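Long-range contact in salicylate 5-hydroxylase, large oxygenase component (Ralstonia sp., PDB 7C8Z), which serves as the oxygenase component of a multicomponent system that hydroxylates salicylate at carbon 5 to gentisate, using a mononuclear iron and a [2Fe-2S] cluster: residues 141-150 with 162-173. Residues are numbered along the deposited sequence; the frame is centred on the assembly and turned at random.
Sequences GDLQGVPFRR and MPKDFKLEEHGL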
ATOM      1  N   GLY A 141      18.895   4.177  31.167  1.00 52.59           N
ATOM      2  CA  GLY A 141      19.438   4.741  29.951  1.00 47.48           C
ATOM      3  C   GLY A 141      20.932   4.977  29.957  1.00 44.02           C
ATOM      4  O   GLY A 141      21.462   5.485  28.961  1.00 41.52           O
ATOM      5  N   ASP A 142      21.626   4.625  31.036  1.00 48.37           N
ATOM      6  CA  ASP A 142      23.057   4.875  31.134  1.00 49.87           C
ATOM      7  C   ASP A 142      23.836   3.788  30.402  1.00 48.90           C
ATOM      8  O   ASP A 142      23.622   2.596  30.637  1.00 58.73           O
ATOM      9  CB  ASP A 142      23.483   4.931  32.601  1.00 52.62           C
ATOM     10  CG  ASP A 142      22.772   6.019  33.371  1.00 54.74           C
ATOM     11  OD1 ASP A 142      22.747   7.169  32.883  1.00 51.01           O
ATOM     12  OD2 ASP A 142      22.242   5.727  34.465  1.00 58.51           O
ATOM     13  N   LEU A 143      24.750   4.204  29.529  1.00 47.22           N
ATOM     14  CA  LEU A 143      25.582   3.277  28.764  1.00 49.40           C
ATOM     15  C   LEU A 143      26.515   2.519  29.703  1.00 53.49           C
ATOM     16  O   LEU A 143      27.475   3.090  30.229  1.00 55.98           O
ATOM     17  CB  LEU A 143      26.375   4.045  27.710  1.00 40.40           C
ATOM     18  CG  LEU A 143      27.350   3.228  26.868  1.00 38.37           C
ATOM     19  CD1 LEU A 143      26.638   2.049  26.224  1.00 37.41           C
ATOM     20  CD2 LEU A 143      28.013   4.111  25.821  1.00 38.38           C
ATOM     21  N   GLN A 144      26.253   1.228  29.899  1.00 45.78           N
ATOM     22  CA  GLN A 144      27.031   0.410  30.822  1.00 47.16           C
ATOM     23  C   GLN A 144      28.134  -0.393  30.151  1.00 63.85           C
ATOM     24  O   GLN A 144      29.120  -0.738  30.812  1.00 61.31           O
ATOM     25  CB  GLN A 144      26.119  -0.559  31.574  1.00 39.18           C
ATOM     26  CG  GLN A 144      25.195   0.104  32.558  1.00 42.42           C
ATOM     27  CD  GLN A 144      24.193  -0.868  33.131  1.00 51.63           C
ATOM     28  OE1 GLN A 144      23.846  -1.866  32.497  1.00 43.43           O
ATOM     29  NE2 GLN A 144      23.733  -0.598  34.348  1.00 58.90           N
ATOM     30  N   GLY A 145      27.996  -0.710  28.866  1.00 58.61           N
ATOM     31  CA  GLY A 145      28.973  -1.552  28.210  1.00 41.18           C
ATOM     32  C   GLY A 145      29.133  -1.247  26.738  1.00 43.82           C
ATOM     33  O   GLY A 145      28.150  -1.074  26.013  1.00 54.33           O
ATOM     34  N   VAL A 146      30.382  -1.176  26.290  1.00 53.41           N
ATOM     35  CA  VAL A 146      30.709  -0.981  24.881  1.00 49.47           C
ATOM     36  C   VAL A 146      31.744  -2.035  24.505  1.00 52.32           C
ATOM     37  O   VAL A 146      32.887  -1.971  24.981  1.00 43.04           O
ATOM     38  CB  VAL A 146      31.234   0.441  24.616  1.00 43.09           C
ATOM     39  CG1 VAL A 146      31.812   0.549  23.213  1.00 37.86           C
ATOM     40  CG2 VAL A 146      30.132   1.458  24.815  1.00 49.10           C
ATOM     41  N   PRO A 147      31.385  -3.033  23.703  1.00 54.02           N
ATOM     42  CA  PRO A 147      32.371  -4.048  23.313  1.00 54.45           C
ATOM     43  C   PRO A 147      33.565  -3.415  22.606  1.00 54.04           C
ATOM     44  O   PRO A 147      33.411  -2.566  21.726  1.00 43.25           O
ATOM     45  CB  PRO A 147      31.581  -4.975  22.381  1.00 55.36           C
ATOM     46  CG  PRO A 147      30.137  -4.746  22.728  1.00 47.98           C
ATOM     47  CD  PRO A 147      30.032  -3.330  23.202  1.00 46.49           C
ATOM     48  N   PHE A 148      34.765  -3.825  23.019  1.00 55.03           N
ATOM     49  CA  PHE A 148      36.036  -3.380  22.441  1.00 51.16           C
ATOM     50  C   PHE A 148      36.290  -1.891  22.632  1.00 49.90           C
ATOM     51  O   PHE A 148      37.137  -1.321  21.931  1.00 55.55           O
ATOM     52  CB  PHE A 148      36.148  -3.702  20.945  1.00 61.83           C
ATOM     53  CG  PHE A 148      35.593  -5.039  20.544  1.00 62.96           C
ATOM     54  CD1 PHE A 148      35.784  -6.160  21.326  1.00 66.70           C
ATOM     55  CD2 PHE A 148      34.894  -5.170  19.351  1.00 70.29           C
ATOM     56  CE1 PHE A 148      35.283  -7.388  20.934  1.00 70.96           C
ATOM     57  CE2 PHE A 148      34.388  -6.399  18.955  1.00 64.35           C
ATOM     58  CZ  PHE A 148      34.584  -7.507  19.750  1.00 69.17           C
ATOM     59  N   ARG A 149      35.589  -1.263  23.582  1.00 48.15           N
ATOM     60  CA  ARG A 149      35.820   0.142  23.912  1.00 54.47           C
ATOM     61  C   ARG A 149      37.293   0.380  24.155  1.00 68.09           C
ATOM     62  O   ARG A 149      37.900   1.334  23.642  1.00 67.22           O
ATOM     63  CB  ARG A 149      35.043   0.491  25.189  1.00 51.56           C
ATOM     64  CG  ARG A 149      34.995   1.972  25.564  1.00 57.83           C
ATOM     65  CD  ARG A 149      36.194   2.408  26.385  1.00 74.61           C
ATOM     66  NE  ARG A 149      35.901   3.531  27.268  1.00 80.66           N
ATOM     67  CZ  ARG A 149      35.542   3.414  28.541  1.00 82.47           C
ATOM     68  NH1 ARG A 149      35.431   2.216  29.105  1.00 74.34           N
ATOM     69  NH2 ARG A 149      35.311   4.503  29.260  1.00 87.29           N
ATOM     70  N   ARG A 150      37.878  -0.498  24.954  1.00 69.70           N
ATOM     71  CA  ARG A 150      39.284  -0.458  25.323  1.00 72.98           C
ATOM     72  C   ARG A 150      40.228  -1.171  24.392  1.00 73.67           C
ATOM     73  O   ARG A 150      41.436  -1.195  24.669  1.00 68.65           O
ATOM     74  CB  ARG A 150      39.460  -1.001  26.746  1.00 77.98           C
ATOM     75  CG  ARG A 150      40.568  -0.320  27.538  1.00 91.04           C
ATOM     76  CD  ARG A 150      40.456   1.192  27.506  1.00 95.20           C
ATOM     77  NE  ARG A 150      39.512   1.700  28.492  1.00 94.94           N
ATOM     78  CZ  ARG A 150      39.854   2.375  29.584  1.00 93.91           C
ATOM     79  NH1 ARG A 150      41.127   2.626  29.835  1.00100.13           N
ATOM     80  NH2 ARG A 150      38.922   2.795  30.420  1.00 84.91           N
ATOM     81  N   MET A 162      37.972   2.721  21.610  1.00 60.01           N
ATOM     82  CA  MET A 162      37.467   4.072  21.474  1.00 52.08           C
ATOM     83  C   MET A 162      38.546   5.062  21.898  1.00 54.26           C
ATOM     84  O   MET A 162      39.424   4.724  22.696  1.00 50.28           O
ATOM     85  CB  MET A 162      36.223   4.266  22.332  1.00 57.96           C
ATOM     86  CG  MET A 162      35.096   3.302  22.006  1.00 51.25           C
ATOM     87  SD  MET A 162      34.388   3.581  20.369  1.00 56.17           S
ATOM     88  CE  MET A 162      33.768   5.254  20.537  1.00 46.62           C
ATOM     89  N   PRO A 163      38.514   6.288  21.381  1.00 63.63           N
ATOM     90  CA  PRO A 163      39.465   7.293  21.866  1.00 53.98           C
ATOM     91  C   PRO A 163      39.284   7.455  23.365  1.00 63.43           C
ATOM     92  O   PRO A 163      38.165   7.423  23.882  1.00 74.96           O
ATOM     93  CB  PRO A 163      39.077   8.565  21.097  1.00 49.72           C
ATOM     94  CG  PRO A 163      38.244   8.110  19.955  1.00 56.23           C
ATOM     95  CD  PRO A 163      37.590   6.829  20.365  1.00 58.64           C
ATOM     96  N   LYS A 164      40.398   7.592  24.077  1.00 66.46           N
ATOM     97  CA  LYS A 164      40.304   7.577  25.531  1.00 71.75           C
ATOM     98  C   LYS A 164      39.704   8.845  26.112  1.00 65.01           C
ATOM     99  O   LYS A 164      39.474   8.883  27.326  1.00 72.80           O
ATOM    100  CB  LYS A 164      41.685   7.304  26.145  1.00 87.63           C
ATOM    101  CG  LYS A 164      42.215   5.915  25.774  1.00 88.59           C
ATOM    102  CD  LYS A 164      41.151   4.865  26.114  1.00 85.91           C
ATOM    103  CE  LYS A 164      41.510   3.446  25.685  1.00 81.53           C
ATOM    104  NZ  LYS A 164      41.736   3.266  24.220  1.00 81.48           N
ATOM    105  N   ASP A 165      39.460   9.875  25.299  1.00 55.04           N
ATOM    106  CA  ASP A 165      38.611  10.982  25.727  1.00 58.91           C
ATOM    107  C   ASP A 165      37.128  10.617  25.708  1.00 64.47           C
ATOM    108  O   ASP A 165      36.314  11.346  26.290  1.00 58.56           O
ATOM    109  CB  ASP A 165      38.876  12.240  24.897  1.00 63.23           C
ATOM    110  CG  ASP A 165      38.461  12.096  23.442  1.00 79.03           C
ATOM    111  OD1 ASP A 165      38.404  10.955  22.944  1.00 87.68           O
ATOM    112  OD2 ASP A 165      38.165  13.131  22.805  1.00 80.71           O
ATOM    113  N   PHE A 166      36.765   9.519  25.045  1.00 61.71           N
ATOM    114  CA  PHE A 166      35.375   9.088  24.944  1.00 63.21           C
ATOM    115  C   PHE A 166      34.901   8.631  26.318  1.00 69.94           C
ATOM    116  O   PHE A 166      35.517   7.756  26.936  1.00 75.38           O
ATOM    117  CB  PHE A 166      35.256   7.960  23.921  1.00 53.64           C
ATOM    118  CG  PHE A 166      33.901   7.331  23.839  1.00 60.91           C
ATOM    119  CD1 PHE A 166      32.948   7.839  22.974  1.00 65.73           C
ATOM    120  CD2 PHE A 166      33.590   6.205  24.589  1.00 64.93           C
ATOM    121  CE1 PHE A 166      31.698   7.256  22.875  1.00 53.04           C
ATOM    122  CE2 PHE A 166      32.339   5.617  24.498  1.00 52.13           C
ATOM    123  CZ  PHE A 166      31.392   6.145  23.639  1.00 48.49           C
ATOM    124  N   LYS A 167      33.805   9.212  26.795  1.00 70.54           N
ATOM    125  CA  LYS A 167      33.250   8.880  28.096  1.00 60.92           C
ATOM    126  C   LYS A 167      31.858   8.299  27.931  1.00 62.85           C
ATOM    127  O   LYS A 167      31.053   8.801  27.141  1.00 64.17           O
ATOM    128  CB  LYS A 167      33.144  10.131  28.985  1.00 60.24           C
ATOM    129  CG  LYS A 167      34.455  10.815  29.337  1.00 69.09           C
ATOM    130  CD  LYS A 167      34.212  12.002  30.272  1.00 80.58           C
ATOM    131  CE  LYS A 167      34.673  13.318  29.651  1.00 79.14           C
ATOM    132  NZ  LYS A 167      33.890  14.484  30.156  1.00 73.43           N
ATOM    133  N   LEU A 168      31.596   7.223  28.674  1.00 59.70           N
ATOM    134  CA  LEU A 168      30.284   6.584  28.635  1.00 50.28           C
ATOM    135  C   LEU A 168      29.201   7.552  29.087  1.00 61.60           C
ATOM    136  O   LEU A 168      28.072   7.522  28.580  1.00 72.43           O
ATOM    137  CB  LEU A 168      30.284   5.328  29.509  1.00 51.19           C
ATOM    138  CG  LEU A 168      31.322   4.239  29.211  1.00 48.28           C
ATOM    139  CD1 LEU A 168      30.862   2.895  29.753  1.00 53.60           C
ATOM    140  CD2 LEU A 168      31.604   4.134  27.722  1.00 52.67           C
ATOM    141  N   GLU A 169      29.530   8.408  30.060  1.00 56.79           N
ATOM    142  CA  GLU A 169      28.579   9.356  30.628  1.00 64.68           C
ATOM    143  C   GLU A 169      27.892  10.219  29.577  1.00 54.04           C
ATOM    144  O   GLU A 169      26.800  10.736  29.836  1.00 52.60           O
ATOM    145  CB  GLU A 169      29.287  10.254  31.648  1.00 59.16           C
ATOM    146  CG  GLU A 169      29.818   9.523  32.876  1.00 68.29           C
ATOM    147  CD  GLU A 169      31.155   8.846  32.627  1.00 86.22           C
ATOM    148  OE1 GLU A 169      31.991   9.427  31.904  1.00 92.80           O
ATOM    149  OE2 GLU A 169      31.372   7.734  33.156  1.00 87.53           O
ATOM    150  N   GLU A 170      28.501  10.384  28.403  1.00 48.74           N
ATOM    151  CA  GLU A 170      28.008  11.294  27.378  1.00 52.50           C
ATOM    152  C   GLU A 170      27.346  10.590  26.205  1.00 55.03           C
ATOM    153  O   GLU A 170      27.017  11.253  25.215  1.00 70.51           O
ATOM    154  CB  GLU A 170      29.143  12.176  26.856  1.00 55.70           C
ATOM    155  CG  GLU A 170      29.814  13.002  27.918  1.00 61.11           C
ATOM    156  CD  GLU A 170      31.186  13.478  27.499  1.00 85.18           C
ATOM    157  OE1 GLU A 170      31.625  14.531  28.007  1.00 90.85           O
ATOM    158  OE2 GLU A 170      31.820  12.805  26.657  1.00 92.63           O
ATOM    159  N   HIS A 171      27.184   9.273  26.261  1.00 53.85           N
ATOM    160  CA  HIS A 171      26.570   8.545  25.157  1.00 59.70           C
ATOM    161  C   HIS A 171      25.599   7.497  25.679  1.00 64.91           C
ATOM    162  O   HIS A 171      25.617   6.333  25.277  1.00 64.78           O
ATOM    163  CB  HIS A 171      27.644   7.941  24.260  1.00 48.23           C
ATOM    164  CG  HIS A 171      28.472   8.972  23.561  1.00 45.95           C
ATOM    165  ND1 HIS A 171      29.606   9.520  24.119  1.00 40.28           N
ATOM    166  CD2 HIS A 171      28.308   9.583  22.363  1.00 41.97           C
ATOM    167  CE1 HIS A 171      30.119  10.406  23.286  1.00 42.15           C
ATOM    168  NE2 HIS A 171      29.351  10.464  22.214  1.00 40.00           N
ATOM    169  N   GLY A 172      24.738   7.907  26.607  1.00 50.71           N
ATOM    170  CA  GLY A 172      23.629   7.083  27.030  1.00 45.58           C
ATOM    171  C   GLY A 172      22.376   7.410  26.243  1.00 40.92           C
ATOM    172  O   GLY A 172      22.358   8.287  25.381  1.00 38.03           O
ATOM    173  N   LEU A 173      21.316   6.666  26.536  1.00 47.21           N
ATOM    174  CA  LEU A 173      20.036   6.928  25.895  1.00 53.82           C
ATOM    175  C   LEU A 173      19.475   8.258  26.381  1.00 49.93           C
ATOM    176  O   LEU A 173      19.618   8.618  27.551  1.00 47.38           O
ATOM    177  CB  LEU A 173      19.050   5.795  26.191  1.00 54.56           C
ATOM    178  CG  LEU A 173      19.535   4.385  25.854  1.00 46.09           C
ATOM    179  CD1 LEU A 173      18.569   3.320  26.359  1.00 33.30           C
ATOM    180  CD2 LEU A 173      19.754   4.245  24.357  1.00 50.55           C
TER
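L168 and L143 meet across the contact at about a right angle, the two CD2 methyls lying 4.1 Å apart, while CD1 of L168 turns to the carbonyl O of L143. CG2 of V146 also meets L168 CD2. L143 carries its CG anti to the backbone N (chi1 177°), and its CB and CD2 pack on the carbonyl O of H171, 3.3 Å from CD2. R149 reaches L168 from the other end of 141-150: its chain bends at chi2 (-86°), laying one face of the guanidinium over the leucine, whose CD2 stands 4.0 Å above the plane, near its centre; NE lies at the edge of the F166 ring, near its plane, 4.4 Å from CD2 of that ring. Both segments belong to the Rieske domain, where strand 143-145 is an outer strand of the small three-stranded sheet and Q144 and G145 form a classic beta bulge opposite N136. The side chain of V146 is about 8 Å from the [2Fe-2S] cluster, and L143 and V146 also touch W135, a residue of the cluster pocket on the adjoining strand 135-137. H171 packs against R407 of a second subunit. M162 has its CG anti to the carbonyl carbon and bends at chi2 and chi3, which carries CE over the centre of the F166 ring, 3.6 Å above it, while its CG touches CG of R149. F166 CE1 in turn lies over one face of the H171 ring, offset toward its rim. Backbone hydrogen bonds join the segments near both ends, one from M162 N to R149 O. The other runs from L173 N to G141 O, at 2.7 Å.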